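Parahox neighbor (Phaeodactylum tricornutum CCAP 1055/1, PDB 5Z5M) probably converts 5-hydroxyisourate to (S)-allantoin in two steps, joining hydroxyisourate hydrolase and OHCU decarboxylase activities in one chain. Local coordinates at residues A[181-186]-A[229-234]; A[204-209]-A[240-245]. All coordinates share one frame; numbering follows the deposited sequence.

How the contacts relate
Contact 1 and contact 2 lie on the two sheets of the transthyretin-type part and meet between them. Contact 1 belongs to the mixed sheet, where segment 229-234 runs beside strand 182-189; contact 2 pairs strands 200-207 and 241-248 of the antiparallel sheet. Leu183, Ala231 and Leu232 are buried in the first, Arg205 and Tyr243 in the second; Phe182, Pro230 and Lys233, like His204, Leu206, Gln242 and Glu244, are more exposed. Contact 1 relies on backbone bonds and apolar side chains, whereas contact 2 adds an arginine-tyrosine pair, a bulge and a bridging water. They touch where Leu232 packs on Tyr243 and where Leu183, Cys185 and Ala231 pack on Trp245.

Contact 1 (A[181-186]-A[229-234]); sequences GFLTCH and GPALKG
Gly181 to Leu183 run antiparallel to Ala231 to Gly234, with Phe182 opposite Lys233 as a non-hydrogen-bonded pair and backbone bonds on both flanks. Gly234 N donates to Gly181 O at 2.9 Å, almost straight at 168°, and Leu183 N donates to Leu232 O at 3.0 Å. The pairing then gives way to the turn at Pro230, where Ala231 N reaches Leu183 O over 2.8 Å but with an N-H...O angle of only 137°. On the face bearing Phe182, CG stands between the backbone N and the carbonyl carbon (chi1 60°), which swings the ring along its own strand toward Thr184 and Pro230. Its CD2 lies 3.7 Å from Pro230 CG, while Thr184 CG2 sits in the plane of the ring at its edge and also touches the proline, 4.0 Å from CG. Lys233 touches Phe182 CB with the root of its side chain, and its extended chain then leads off. On the other face Leu183 and Leu232 lie alongside one another, with CD2 of Leu183 4.2 Å from CD1 of Leu232. This edge of the mixed sheet packs across the interior of the transthyretin-type sandwich on Leu203 of strand 200-207 and Tyr243 and Trp245 of strand 241-248, while strand 182-189 also pairs in parallel with strand 281-289, whose His281 and His283 bond Thr184 OG1.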
loop_
_atom_site.group_PDB
_atom_site.type_symbol
_atom_site.label_atom_id
_atom_site.label_comp_id
_atom_site.label_asym_id
_atom_site.label_seq_id
_atom_site.Cartn_x
_atom_site.Cartn_y
_atom_site.Cartn_z
ATOM N N GLY A 181 -14.715 23.824 -2.014
ATOM C CA GLY A 181 -14.023 22.564 -1.830
ATOM C C GLY A 181 -14.163 22.100 -0.390
ATOM O O GLY A 181 -14.642 22.845 0.464
ATOM N N PHE A 182 -13.750 20.869 -0.114
ATOM C CA PHE A 182 -13.821 20.349 1.247
ATOM C C PHE A 182 -12.898 19.159 1.449
ATOM O O PHE A 182 -12.391 18.570 0.484
ATOM C CB PHE A 182 -15.267 19.968 1.617
ATOM C CG PHE A 182 -15.877 18.896 0.737
ATOM C CD1 PHE A 182 -16.415 19.217 -0.503
ATOM C CD2 PHE A 182 -15.946 17.580 1.168
ATOM C CE1 PHE A 182 -16.980 18.241 -1.312
ATOM C CE2 PHE A 182 -16.514 16.598 0.368
ATOM C CZ PHE A 182 -17.038 16.931 -0.873
ATOM N N LEU A 183 -12.702 18.809 2.718
ATOM C CA LEU A 183 -11.764 17.766 3.124
ATOM C C LEU A 183 -12.482 16.669 3.900
ATOM O O LEU A 183 -13.160 16.941 4.892
ATOM C CB LEU A 183 -10.645 18.364 3.980
ATOM C CG LEU A 183 -9.593 17.423 4.575
ATOM C CD1 LEU A 183 -8.752 16.754 3.488
ATOM C CD2 LEU A 183 -8.698 18.190 5.535
ATOM N N THR A 184 -12.351 15.436 3.428
ATOM C CA THR A 184 -12.925 14.294 4.121
ATOM C C THR A 184 -11.852 13.272 4.466
ATOM O O THR A 184 -10.724 13.327 3.962
ATOM C CB THR A 184 -14.012 13.595 3.282
ATOM O OG1 THR A 184 -13.454 13.186 2.025
ATOM C CG2 THR A 184 -15.201 14.526 3.045
ATOM N N CYS A 185 -12.229 12.321 5.312
ATOM C CA CYS A 185 -11.321 11.290 5.773
ATOM C C CYS A 185 -12.065 9.973 5.950
ATOM O O CYS A 185 -13.262 9.953 6.230
ATOM C CB CYS A 185 -10.666 11.710 7.087
ATOM S SG CYS A 185 -9.301 10.645 7.600
ATOM N N HIS A 186 -11.345 8.878 5.762
ATOM C CA HIS A 186 -11.870 7.540 5.969
ATOM C C HIS A 186 -10.747 6.706 6.571
ATOM O O HIS A 186 -9.594 6.833 6.161
ATOM C CB HIS A 186 -12.364 6.947 4.646
ATOM C CG HIS A 186 -12.812 5.522 4.739
ATOM N ND1 HIS A 186 -13.949 5.142 5.416
ATOM C CD2 HIS A 186 -12.279 4.387 4.228
ATOM C CE1 HIS A 186 -14.095 3.830 5.326
ATOM N NE2 HIS A 186 -13.094 3.350 4.611
ATOM N N GLY A 229 -19.401 14.723 9.173
ATOM C CA GLY A 229 -19.039 15.042 7.804
ATOM C C GLY A 229 -17.630 15.580 7.639
ATOM O O GLY A 229 -16.754 15.281 8.445
ATOM N N PRO A 230 -17.411 16.387 6.592
ATOM C CA PRO A 230 -16.083 16.904 6.231
ATOM C C PRO A 230 -15.414 17.661 7.367
ATOM O O PRO A 230 -16.088 18.355 8.127
ATOM C CB PRO A 230 -16.378 17.844 5.057
ATOM C CG PRO A 230 -17.656 17.325 4.476
ATOM C CD PRO A 230 -18.452 16.828 5.646
ATOM N N ALA A 231 -14.099 17.511 7.480
ATOM C CA ALA A 231 -13.324 18.187 8.510
ATOM C C ALA A 231 -13.255 19.686 8.254
ATOM O O ALA A 231 -13.279 20.493 9.182
ATOM C CB ALA A 231 -11.913 17.593 8.584
ATOM N N LEU A 232 -13.145 20.048 6.982
ATOM C CA LEU A 232 -13.088 21.440 6.570
ATOM C C LEU A 232 -13.998 21.622 5.365
ATOM O O LEU A 232 -14.079 20.734 4.520
ATOM C CB LEU A 232 -11.655 21.848 6.226
ATOM C CG LEU A 232 -10.647 21.775 7.376
ATOM C CD1 LEU A 232 -9.247 22.084 6.876
ATOM C CD2 LEU A 232 -11.045 22.724 8.499
ATOM N N LYS A 233 -14.676 22.763 5.286
ATOM C CA LYS A 233 -15.616 23.017 4.195
ATOM C C LYS A 233 -15.655 24.493 3.789
ATOM O O LYS A 233 -15.908 25.370 4.617
ATOM C CB LYS A 233 -17.023 22.549 4.595
ATOM C CG LYS A 233 -18.071 22.698 3.503
ATOM C CD LYS A 233 -19.393 22.050 3.899
ATOM C CE LYS A 233 -20.451 22.240 2.817
ATOM N NZ LYS A 233 -21.709 21.494 3.122
ATOM N N GLY A 234 -15.398 24.771 2.515
ATOM C CA GLY A 234 -15.597 26.112 1.997
ATOM C C GLY A 234 -14.400 27.027 2.148
ATOM O O GLY A 234 -13.484 26.754 2.926
#

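Contact 2 (A[204-209]-A[240-245]); sequences HRLSPP and VGQYEW
Arg205 and Tyr243 face each other as a non-hydrogen-bonded pair, and their side chains run together in one direction. From Arg205 CB, which touches the ring at CE2 (3.9 Å), the chain passes to CG, lying over one ring face toward the rim in a CH-pi contact 4.1 Å from the centroid. CD comes near the hydroxyl, and the bend at chi3 (-68°) turns the head back so that NE donates to Tyr243 OH at 3.0 Å, with the oxygen close to the guanidinium plane. NH2 adds a weak bond to the same oxygen, and NH1 bonds Met211 O; the planes of guanidinium and ring stand 73° apart. Tyr243 OH also bonds Thr239 O, a second partner that would help hold the phenol. A leucine in place of Arg205 is likely to cost the tyrosine hydroxyl its guanidinium partner and to leave Met211 O without this donor.

At one end of the pairing His204 N and Glu244 O bond at 2.9 Å, and a water bridges the same oxygen to His204 ND1, in the plane of the imidazole. At the other, Leu206 N at 2.7 Å and Ser207 N at 3.3 Å converge on Gln242 O from the same face of its plane. A chi1 of 76° brings Ser207 OG up to Gln242, 3.2 Å from CB and with a weak bond from Gln242 N. Gln242 also packs on Gln263 of a neighbouring subunit. Two successive residues opposite one make this a classic beta bulge, here near the end of an antiparallel pairing in a transthyretin-type fold.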
loop_
_atom_site.group_PDB
_atom_site.type_symbol
_atom_site.label_atom_id
_atom_site.label_comp_id
_atom_site.label_asym_id
_atom_site.label_seq_id
_atom_site.Cartn_x
_atom_site.Cartn_y
_atom_site.Cartn_z
ATOM N N HIS A 204 -4.468 19.630 12.439
ATOM C CA HIS A 204 -3.816 20.930 12.581
ATOM C C HIS A 204 -3.499 21.530 11.229
ATOM O O HIS A 204 -3.210 20.805 10.284
ATOM C CB HIS A 204 -2.512 20.815 13.371
ATOM C CG HIS A 204 -2.708 20.565 14.829
ATOM N ND1 HIS A 204 -3.062 19.331 15.331
ATOM C CD2 HIS A 204 -2.595 21.388 15.900
ATOM C CE1 HIS A 204 -3.157 19.404 16.646
ATOM N NE2 HIS A 204 -2.879 20.642 17.016
ATOM N N ARG A 205 -3.546 22.855 11.145
ATOM C CA ARG A 205 -2.948 23.564 10.015
ATOM C C ARG A 205 -1.540 24.000 10.401
ATOM O O ARG A 205 -1.348 24.650 11.428
ATOM C CB ARG A 205 -3.785 24.775 9.606
ATOM C CG ARG A 205 -3.286 25.451 8.321
ATOM C CD ARG A 205 -4.099 26.695 7.972
ATOM N NE ARG A 205 -5.464 26.373 7.569
ATOM C CZ ARG A 205 -6.542 26.605 8.311
ATOM N NH1 ARG A 205 -6.429 27.181 9.503
ATOM N NH2 ARG A 205 -7.742 26.275 7.855
ATOM N N LEU A 206 -0.556 23.634 9.587
ATOM C CA LEU A 206 0.839 23.933 9.909
ATOM C C LEU A 206 1.326 25.196 9.219
ATOM O O LEU A 206 2.209 25.885 9.728
ATOM C CB LEU A 206 1.748 22.765 9.528
ATOM C CG LEU A 206 1.458 21.405 10.172
ATOM C CD1 LEU A 206 2.612 20.447 9.915
ATOM C CD2 LEU A 206 1.187 21.542 11.658
ATOM N N SER A 207 0.752 25.491 8.057
ATOM C CA SER A 207 1.136 26.672 7.291
ATOM C C SER A 207 -0.012 27.087 6.370
ATOM O O SER A 207 -0.857 26.255 6.022
ATOM C CB SER A 207 2.418 26.409 6.490
ATOM O OG SER A 207 2.162 25.606 5.353
ATOM N N PRO A 208 -0.077 28.379 6.000
ATOM C CA PRO A 208 0.816 29.476 6.398
ATOM C C PRO A 208 0.676 29.816 7.882
ATOM O O PRO A 208 -0.418 29.683 8.430
ATOM C CB PRO A 208 0.353 30.639 5.517
ATOM C CG PRO A 208 -1.078 30.348 5.242
ATOM C CD PRO A 208 -1.162 28.854 5.123
ATOM N N PRO A 209 1.776 30.243 8.521
ATOM C CA PRO A 209 1.836 30.464 9.972
ATOM C C PRO A 209 0.703 31.334 10.525
ATOM O O PRO A 209 0.323 31.165 11.683
ATOM C CB PRO A 209 3.197 31.156 10.169
ATOM C CG PRO A 209 3.672 31.534 8.793
ATOM C CD PRO A 209 3.063 30.534 7.872
ATOM N N VAL A 240 -5.754 26.821 1.084
ATOM C CA VAL A 240 -4.442 26.365 0.634
ATOM C C VAL A 240 -3.430 26.432 1.778
ATOM O O VAL A 240 -3.366 27.424 2.505
ATOM C CB VAL A 240 -3.942 27.204 -0.566
ATOM C CG1 VAL A 240 -2.484 26.880 -0.895
ATOM C CG2 VAL A 240 -4.833 26.973 -1.778
ATOM N N GLY A 241 -2.661 25.360 1.951
ATOM C CA GLY A 241 -1.646 25.316 2.985
ATOM C C GLY A 241 -1.228 23.906 3.351
ATOM O O GLY A 241 -1.614 22.943 2.689
ATOM N N GLN A 242 -0.426 23.785 4.404
ATOM C CA GLN A 242 0.018 22.483 4.863
ATOM C C GLN A 242 -0.742 22.080 6.118
ATOM O O GLN A 242 -0.940 22.892 7.021
ATOM C CB GLN A 242 1.524 22.492 5.133
ATOM C CG GLN A 242 2.095 21.129 5.417
ATOM C CD GLN A 242 3.591 21.166 5.671
ATOM O OE1 GLN A 242 4.091 22.028 6.399
ATOM N NE2 GLN A 242 4.316 20.235 5.061
ATOM N N TYR A 243 -1.164 20.822 6.167
ATOM C CA TYR A 243 -1.938 20.298 7.296
ATOM C C TYR A 243 -1.321 19.027 7.880
ATOM O O TYR A 243 -0.450 18.411 7.264
ATOM C CB TYR A 243 -3.383 20.016 6.860
ATOM C CG TYR A 243 -4.167 21.246 6.445
ATOM C CD1 TYR A 243 -3.966 21.836 5.201
ATOM C CD2 TYR A 243 -5.122 21.805 7.289
ATOM C CE1 TYR A 243 -4.675 22.963 4.816
ATOM C CE2 TYR A 243 -5.840 22.937 6.912
ATOM C CZ TYR A 243 -5.617 23.507 5.673
ATOM O OH TYR A 243 -6.323 24.626 5.284
ATOM N N GLU A 244 -1.788 18.629 9.060
ATOM C CA GLU A 244 -1.388 17.354 9.639
ATOM C C GLU A 244 -2.539 16.697 10.400
ATOM O O GLU A 244 -3.092 17.289 11.329
ATOM C CB GLU A 244 -0.183 17.546 10.566
ATOM C CG GLU A 244 0.374 16.262 11.134
ATOM C CD GLU A 244 1.674 16.477 11.898
ATOM O OE1 GLU A 244 1.707 16.173 13.112
ATOM O OE2 GLU A 244 2.662 16.936 11.281
ATOM N N TRP A 245 -2.922 15.490 9.979
ATOM C CA TRP A 245 -3.796 14.648 10.785
ATOM C C TRP A 245 -2.988 14.068 11.932
ATOM O O TRP A 245 -1.777 13.880 11.818
ATOM C CB TRP A 245 -4.386 13.462 10.010
ATOM C CG TRP A 245 -5.291 13.705 8.824
ATOM C CD1 TRP A 245 -5.008 13.410 7.521
ATOM C CD2 TRP A 245 -6.647 14.186 8.838
ATOM N NE1 TRP A 245 -6.082 13.710 6.721
ATOM C CE2 TRP A 245 -7.099 14.194 7.501
ATOM C CE3 TRP A 245 -7.508 14.642 9.843
ATOM C CZ2 TRP A 245 -8.372 14.635 7.142
ATOM C CZ3 TRP A 245 -8.781 15.078 9.481
ATOM C CH2 TRP A 245 -9.195 15.070 8.143
HETATM O O HOH W 1 -2.889 16.844 13.974
#